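Long-range contacts in Alr4995 protein (Nostoc sp., PDB 6LRF), which works as both an arginine dihydrolase and an ornithine cyclodeaminase, probably turning arginine into ornithine and ammonia and then ornithine into proline: residues S225-N230 with F245-T250; Y282-I287 with P338-M343; F314-F319 with A331-S336. One frame throughout, in Å; residues are numbered along the deposited sequence.

Interaction 1 (S225-N230 with F245-T250)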
# COMPACT_ATOMS: atom_id res chain seq x y z
N SER B 225 -37.03 -37.83 25.10
CA SER B 225 -37.51 -36.64 24.41
C SER B 225 -37.28 -35.38 25.22
O SER B 225 -37.65 -34.29 24.80
CB SER B 225 -38.99 -36.78 24.07
OG SER B 225 -39.13 -37.63 22.94
N ILE B 226 -36.65 -35.53 26.38
CA ILE B 226 -36.26 -34.38 27.18
C ILE B 226 -34.84 -33.95 26.84
O ILE B 226 -33.95 -34.79 26.65
CB ILE B 226 -36.34 -34.67 28.68
CG1 ILE B 226 -37.64 -35.41 29.02
CG2 ILE B 226 -36.15 -33.40 29.49
CD1 ILE B 226 -38.89 -34.78 28.46
N VAL B 227 -34.62 -32.64 26.73
CA VAL B 227 -33.27 -32.11 26.66
C VAL B 227 -33.08 -31.03 27.72
O VAL B 227 -33.78 -30.02 27.73
CB VAL B 227 -32.93 -31.55 25.25
CG1 VAL B 227 -32.68 -32.70 24.29
CG2 VAL B 227 -34.04 -30.64 24.73
N ILE B 228 -32.15 -31.29 28.63
CA ILE B 228 -31.85 -30.35 29.71
C ILE B 228 -30.56 -29.61 29.38
O ILE B 228 -29.60 -30.20 28.87
CB ILE B 228 -31.69 -31.07 31.06
CG1 ILE B 228 -32.89 -31.97 31.33
CG2 ILE B 228 -31.51 -30.05 32.17
CD1 ILE B 228 -32.64 -32.99 32.44
N MSE B 229 -30.54 -28.32 29.69
CA MSE B 229 -29.38 -27.50 29.37
C MSE B 229 -29.37 -26.19 30.12
O MSE B 229 -30.31 -25.87 30.84
CB MSE B 229 -29.35 -27.22 27.87
CG MSE B 229 -30.73 -26.93 27.30
SE MSE B 229 -30.55 -26.29 25.47
CE MSE B 229 -29.28 -24.86 25.85
N ASN B 230 -28.31 -25.42 29.90
CA ASN B 230 -28.14 -24.14 30.57
C ASN B 230 -29.16 -23.09 30.12
O ASN B 230 -30.04 -22.70 30.89
CB ASN B 230 -26.72 -23.61 30.35
CG ASN B 230 -26.51 -22.25 30.97
OD1 ASN B 230 -26.97 -21.98 32.08
ND2 ASN B 230 -25.82 -21.37 30.25
N PHE B 245 -38.73 -32.45 20.60
CA PHE B 245 -37.99 -32.45 21.87
C PHE B 245 -38.59 -31.45 22.85
O PHE B 245 -38.97 -30.34 22.46
CB PHE B 245 -36.51 -32.11 21.65
CG PHE B 245 -35.72 -33.20 20.99
CD1 PHE B 245 -35.41 -34.36 21.68
CD2 PHE B 245 -35.28 -33.05 19.69
CE1 PHE B 245 -34.67 -35.37 21.08
CE2 PHE B 245 -34.53 -34.05 19.08
CZ PHE B 245 -34.23 -35.21 19.78
N GLN B 246 -38.66 -31.82 24.13
CA GLN B 246 -39.08 -30.88 25.16
C GLN B 246 -37.86 -30.29 25.85
O GLN B 246 -37.02 -31.02 26.39
CB GLN B 246 -40.00 -31.55 26.20
CG GLN B 246 -39.97 -30.85 27.55
CD GLN B 246 -40.92 -31.42 28.60
OE1 GLN B 246 -41.10 -32.63 28.71
NE2 GLN B 246 -41.53 -30.53 29.38
N VAL B 247 -37.77 -28.96 25.81
CA VAL B 247 -36.59 -28.28 26.32
C VAL B 247 -36.74 -27.79 27.76
O VAL B 247 -37.54 -26.91 28.04
CB VAL B 247 -36.23 -27.07 25.45
CG1 VAL B 247 -35.09 -26.28 26.08
CG2 VAL B 247 -35.89 -27.52 24.02
N LEU B 248 -35.95 -28.37 28.65
CA LEU B 248 -35.85 -27.93 30.04
C LEU B 248 -34.58 -27.11 30.24
O LEU B 248 -33.48 -27.58 29.94
CB LEU B 248 -35.85 -29.12 31.00
CG LEU B 248 -37.15 -29.76 31.49
CD1 LEU B 248 -38.18 -29.90 30.39
CD2 LEU B 248 -36.87 -31.12 32.10
N GLU B 249 -34.72 -25.89 30.75
CA GLU B 249 -33.54 -25.09 31.08
C GLU B 249 -33.31 -25.13 32.59
O GLU B 249 -34.19 -25.55 33.35
CB GLU B 249 -33.71 -23.65 30.59
CG GLU B 249 -33.85 -23.53 29.08
CD GLU B 249 -34.26 -22.13 28.63
OE1 GLU B 249 -35.39 -21.71 28.95
OE2 GLU B 249 -33.45 -21.46 27.95
N THR B 250 -32.12 -24.73 33.00
CA THR B 250 -31.76 -24.57 34.41
C THR B 250 -30.42 -23.85 34.46
O THR B 250 -29.45 -24.29 33.83
CB THR B 250 -31.70 -25.93 35.19
OG1 THR B 250 -31.18 -25.71 36.52
CG2 THR B 250 -30.82 -26.97 34.47
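Ile226 and Leu248 meet at their methyl branches on one face of a parallel strand pair, CG2 of Ile226 lying 3.5 Å from CD2 of Leu248 as the side chains slant across each other. Ile226 has a second neighbour: with CG1 beside its backbone N and a further bend at chi2 (-49°), its CD1 runs alongside the exposed Gln246 chain, a tight, non-bonded approach of 3.1 Å to Gln246 OE1. Ile228 extends the row, CG2 touching Thr250 CG2 at 3.9 Å, and Ile47 of helix 34-49 packs on Ile228, Leu248 and Thr250. On the other face Val227 spreads its branches, CG2 to Val247 CG2 (3.7 Å) and CG1 obliquely to the Phe245 ring, where Leu240 of helix 234-242 joins Val247 and Phe245. Trimming Ile226 to an alanine would probably open a gap beside Leu248 CD2, left with the more distant Ile228 CG1 across the pair, and free the Gln246 chain to turn. Backbone bonds alternate between the strands, such as Leu248 N to Val227 O (2.9 Å), closing a beta-alpha-beta unit. Beta-branched residues suit extended strands, and both sides offer apolar surfaces to helices 34-49 and 234-242.

Interaction 2 (Y282-I287 with P338-M343)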
# COMPACT_ATOMS: atom_id res chain seq x y z
N TYR B 282 -10.69 -46.05 11.60
CA TYR B 282 -10.19 -45.45 10.36
C TYR B 282 -8.83 -44.80 10.57
O TYR B 282 -8.14 -44.46 9.60
CB TYR B 282 -11.20 -44.45 9.81
CG TYR B 282 -12.53 -45.08 9.48
CD1 TYR B 282 -12.73 -45.74 8.28
CD2 TYR B 282 -13.56 -45.05 10.39
CE1 TYR B 282 -13.95 -46.34 7.98
CE2 TYR B 282 -14.78 -45.65 10.11
CZ TYR B 282 -14.97 -46.28 8.90
OH TYR B 282 -16.19 -46.87 8.63
N VAL B 283 -8.44 -44.63 11.84
CA VAL B 283 -7.13 -44.09 12.17
C VAL B 283 -6.04 -44.97 11.58
O VAL B 283 -6.07 -46.20 11.69
CB VAL B 283 -6.96 -43.96 13.70
CG1 VAL B 283 -5.58 -43.43 14.06
CG2 VAL B 283 -8.06 -43.06 14.27
N GLU B 284 -5.08 -44.32 10.91
CA GLU B 284 -3.94 -44.99 10.29
C GLU B 284 -2.62 -44.48 10.85
O GLU B 284 -2.52 -43.35 11.32
CB GLU B 284 -3.94 -44.78 8.78
CG GLU B 284 -5.00 -45.54 8.05
CD GLU B 284 -4.91 -45.31 6.56
OE1 GLU B 284 -4.05 -44.51 6.13
OE2 GLU B 284 -5.68 -45.95 5.81
N SER B 285 -1.60 -45.32 10.75
CA SER B 285 -0.29 -45.04 11.30
C SER B 285 0.77 -45.49 10.33
O SER B 285 0.58 -46.46 9.60
CB SER B 285 -0.09 -45.72 12.65
OG SER B 285 -0.53 -44.88 13.70
N ARG B 286 1.90 -44.80 10.36
CA ARG B 286 2.99 -45.03 9.43
C ARG B 286 4.26 -44.48 10.06
O ARG B 286 4.26 -43.38 10.59
CB ARG B 286 2.69 -44.36 8.09
CG ARG B 286 3.63 -44.69 6.96
CD ARG B 286 2.98 -44.31 5.65
NE ARG B 286 3.94 -44.23 4.56
CZ ARG B 286 3.60 -44.16 3.28
NH1 ARG B 286 2.31 -44.17 2.95
NH2 ARG B 286 4.53 -44.08 2.33
N ILE B 287 5.34 -45.25 10.04
CA ILE B 287 6.59 -44.72 10.54
C ILE B 287 7.40 -44.16 9.35
O ILE B 287 7.54 -44.81 8.32
CB ILE B 287 7.39 -45.79 11.30
CG1 ILE B 287 6.69 -46.12 12.62
CG2 ILE B 287 8.82 -45.31 11.57
CD1 ILE B 287 7.35 -47.25 13.41
N PRO B 338 -6.42 -39.47 10.97
CA PRO B 338 -7.76 -39.97 11.32
C PRO B 338 -8.41 -40.79 10.20
O PRO B 338 -9.41 -41.49 10.43
CB PRO B 338 -8.54 -38.68 11.58
CG PRO B 338 -7.85 -37.64 10.68
CD PRO B 338 -6.40 -38.01 10.77
N SER B 339 -7.86 -40.70 8.99
CA SER B 339 -8.41 -41.41 7.83
C SER B 339 -7.33 -41.52 6.77
O SER B 339 -6.29 -40.86 6.85
CB SER B 339 -9.60 -40.67 7.25
OG SER B 339 -9.14 -39.54 6.53
N HIS B 340 -7.59 -42.34 5.75
CA HIS B 340 -6.64 -42.51 4.66
C HIS B 340 -6.45 -41.21 3.89
O HIS B 340 -5.34 -40.86 3.49
CB HIS B 340 -7.08 -43.62 3.70
CG HIS B 340 -6.01 -44.01 2.73
ND1 HIS B 340 -4.73 -44.34 3.12
CD2 HIS B 340 -6.03 -44.13 1.38
CE1 HIS B 340 -4.00 -44.64 2.06
NE2 HIS B 340 -4.77 -44.52 0.99
N GLU B 341 -7.55 -40.51 3.67
CA GLU B 341 -7.50 -39.26 2.93
C GLU B 341 -6.55 -38.27 3.59
O GLU B 341 -5.71 -37.65 2.92
CB GLU B 341 -8.90 -38.68 2.83
CG GLU B 341 -8.96 -37.28 2.26
CD GLU B 341 -10.31 -36.63 2.54
OE1 GLU B 341 -11.21 -37.36 3.03
OE2 GLU B 341 -10.47 -35.42 2.26
N VAL B 342 -6.64 -38.13 4.91
CA VAL B 342 -5.78 -37.16 5.60
C VAL B 342 -4.33 -37.65 5.62
O VAL B 342 -3.39 -36.86 5.47
CB VAL B 342 -6.28 -36.88 7.05
CG1 VAL B 342 -5.27 -36.02 7.81
CG2 VAL B 342 -7.65 -36.20 7.02
N MSE B 343 -4.15 -38.97 5.78
CA MSE B 343 -2.82 -39.58 5.70
C MSE B 343 -2.13 -39.29 4.35
O MSE B 343 -0.94 -39.01 4.29
CB MSE B 343 -2.90 -41.09 5.92
CG MSE B 343 -1.54 -41.78 5.84
SE MSE B 343 -0.24 -41.11 7.22
CE MSE B 343 -0.66 -42.37 8.70
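A strand-to-helix contact near the protein surface joins Glu284, on strand 280-292 inside a mixed sheet, to His340 and Met343 in the first turn of helix 340-352, which follows the neighbouring strand 329-337. The polar link is a bond from His340 ND1 to Glu284 OE1, 3.1 Å long and nearly straight at 169°. The bond uses the syn lone pair of OE1, and OE1 itself lies in the imidazole plane, although carboxylate and ring are turned 58° apart. A histidine suits this place because its other nitrogen, NE2, bonds Asp436; set between two carboxylates, the ring would probably be drawn toward its charged form. In this LOR/SDH-type conserved region strand 329-337 passes through an N-capped turn into the helix, whose first turn packs on strand 280-292: Ser339 OG accepts from Val342 N at 3.3 Å, a task for which serine's short hydroxyl is well suited. Beside the histidine, Met343, present as selenomethionine, brings CB to 3.6 Å from Glu284 OE1. Bends at chi2 and chi3 curl its flexible chain back to the strand, with CE 3.4 Å from Glu284 O and also touching Arg286 CB. Pro338 follows strand 329-337 and, lacking an N-H, could not continue its pairing through that atom; its O lies 3.5 Å from Tyr282 CB. Tyr282 O receives a CA-H contact from Ser339, while the phenol reaches away to Glu155.

Interaction 3 (F314-F319 with A331-S336); sequences FQVLNF and AEVKVS
Asn318 and Glu332 face each other across an antiparallel hairpin at the point where its register slips by one residue. Asn318 holds CG between its backbone N and carbonyl carbon (chi1 55°), a setting that folds the amide over Glu332 CB and lets ND2 give a nearly straight bond to Glu332 OE1 (3.0 Å). OE1 lies close to the Asn318 amide plane, but the N-H meets it from above the carboxylate, the two flat groups standing 78° apart. The other oxygen of Glu332 makes a salt bridge with Arg289. The slip is a classic beta bulge: Leu317 and Asn318 both face Glu332, whose O takes a 2.7 Å bond from Leu317 N and a weak one from Asn318 N. The extra residue turns the Leu317 side chain toward the partner strand, CD1 resting 3.9 Å from Lys334 CB. Lys334 starts extended and then bends at chi3 and chi4, passing CE 3.4 Å from Gln315 OE1 before NZ pairs with Asp143.

The opposite face is apolar. Phe314 sets CB against Val333 CG1 (4.0 Å), while its ring leads away to Leu304, Ile307 and Val308 of helix 299-310. Small Ala331 sits next to Phe319, its CB 3.9 Å from Phe319 CD1 and oblique to the ring. That ring also meets Phe319 of a second subunit, planes at about 50°, and Val316 packs on Leu321 of that second subunit. The chemistry thus divides by face: on one, Asn318 bonds Glu332, while Glu332 and Lys334 pair with Arg289 and Asp143 outside; the other gives apolar groups to helix packing and the ring contact between subunits, an interface that Gln315 joins from the polar side by packing on Arg325 of the second subunit.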
# COMPACT_ATOMS: atom_id res chain seq x y z
N PHE B 314 1.74 -37.04 15.89
CA PHE B 314 3.03 -37.68 15.70
C PHE B 314 3.64 -38.12 17.01
O PHE B 314 3.27 -37.66 18.07
CB PHE B 314 4.00 -36.73 14.98
CG PHE B 314 4.37 -35.52 15.79
CD1 PHE B 314 5.40 -35.58 16.73
CD2 PHE B 314 3.70 -34.33 15.61
CE1 PHE B 314 5.73 -34.47 17.48
CE2 PHE B 314 4.03 -33.21 16.36
CZ PHE B 314 5.05 -33.29 17.30
N GLN B 315 4.63 -38.99 16.89
CA GLN B 315 5.45 -39.38 18.02
C GLN B 315 6.87 -39.57 17.48
O GLN B 315 7.08 -40.39 16.59
CB GLN B 315 4.92 -40.66 18.66
CG GLN B 315 5.45 -40.95 20.06
CD GLN B 315 5.03 -42.32 20.57
OE1 GLN B 315 4.33 -43.08 19.89
NE2 GLN B 315 5.47 -42.65 21.78
N VAL B 316 7.83 -38.81 17.99
CA VAL B 316 9.22 -39.04 17.58
C VAL B 316 9.74 -40.29 18.30
O VAL B 316 9.86 -40.31 19.51
CB VAL B 316 10.12 -37.82 17.89
CG1 VAL B 316 11.52 -38.06 17.34
CG2 VAL B 316 9.52 -36.55 17.29
N LEU B 317 10.02 -41.35 17.55
CA LEU B 317 10.41 -42.60 18.17
C LEU B 317 11.88 -42.62 18.57
O LEU B 317 12.27 -43.31 19.52
CB LEU B 317 10.12 -43.76 17.23
CG LEU B 317 8.62 -43.79 16.92
CD1 LEU B 317 8.29 -44.96 16.02
CD2 LEU B 317 7.83 -43.84 18.22
N ASN B 318 12.71 -41.87 17.85
CA ASN B 318 14.13 -41.81 18.16
C ASN B 318 14.84 -40.70 17.39
O ASN B 318 14.35 -40.22 16.37
CB ASN B 318 14.80 -43.15 17.86
CG ASN B 318 14.57 -43.61 16.44
OD1 ASN B 318 15.21 -43.11 15.51
ND2 ASN B 318 13.65 -44.56 16.25
N PHE B 319 16.00 -40.32 17.89
CA PHE B 319 16.80 -39.28 17.28
C PHE B 319 18.26 -39.67 17.39
O PHE B 319 18.77 -39.88 18.50
CB PHE B 319 16.55 -37.94 17.96
CG PHE B 319 17.10 -36.76 17.23
CD1 PHE B 319 16.31 -36.03 16.37
CD2 PHE B 319 18.43 -36.38 17.42
CE1 PHE B 319 16.82 -34.94 15.69
CE2 PHE B 319 18.95 -35.29 16.73
CZ PHE B 319 18.14 -34.57 15.87
N ALA B 331 16.05 -39.02 12.27
CA ALA B 331 14.95 -39.22 13.20
C ALA B 331 13.90 -40.18 12.62
O ALA B 331 13.68 -40.22 11.41
CB ALA B 331 14.32 -37.89 13.58
N GLU B 332 13.28 -40.98 13.48
CA GLU B 332 12.18 -41.82 13.06
C GLU B 332 10.94 -41.34 13.78
O GLU B 332 10.95 -41.10 14.98
CB GLU B 332 12.46 -43.30 13.33
CG GLU B 332 13.28 -43.93 12.19
CD GLU B 332 13.91 -45.27 12.54
OE1 GLU B 332 13.48 -45.91 13.53
OE2 GLU B 332 14.85 -45.69 11.82
N VAL B 333 9.89 -41.13 13.00
CA VAL B 333 8.68 -40.48 13.51
C VAL B 333 7.46 -41.33 13.15
O VAL B 333 7.29 -41.72 12.00
CB VAL B 333 8.53 -39.05 12.91
CG1 VAL B 333 7.25 -38.39 13.39
CG2 VAL B 333 9.74 -38.18 13.28
N LYS B 334 6.63 -41.64 14.14
CA LYS B 334 5.38 -42.32 13.85
C LYS B 334 4.33 -41.25 13.56
O LYS B 334 4.08 -40.39 14.39
CB LYS B 334 4.95 -43.22 15.01
CG LYS B 334 3.78 -44.16 14.68
CD LYS B 334 3.45 -45.07 15.86
CE LYS B 334 2.91 -44.30 17.06
NZ LYS B 334 1.54 -43.77 16.80
N VAL B 335 3.74 -41.31 12.37
CA VAL B 335 2.71 -40.36 11.97
C VAL B 335 1.35 -41.04 12.07
O VAL B 335 1.21 -42.17 11.61
CB VAL B 335 2.92 -39.87 10.52
CG1 VAL B 335 1.92 -38.79 10.18
CG2 VAL B 335 4.35 -39.39 10.32
N SER B 336 0.37 -40.37 12.66
CA SER B 336 -1.00 -40.89 12.67
C SER B 336 -1.94 -39.91 11.99
O SER B 336 -1.74 -38.69 12.06
CB SER B 336 -1.50 -41.17 14.10
OG SER B 336 -0.66 -42.10 14.76

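Overall arrangement
From the N terminus, interaction 1 comes first: it closes the short loop holding helix 234-242, within the dimethylargininase-like part of the chain, and is complete before the others begin. Interaction 2 then opens on strand 280-292 and closes only at helix 340-352. Interaction 3, the hairpin of strands 313-320 and 329-337, falls wholly within that longer loop. The last two touch, with centres about 15 Å apart: strands 280-292 and 329-337 are neighbours in one sheet, and strand 329-337 leads on into the helix. Ser285 OG and Ser336 OG pair across them. Interaction 1 stands apart, its centre about 38 Å from that of interaction 2 and 46 Å from that of interaction 3.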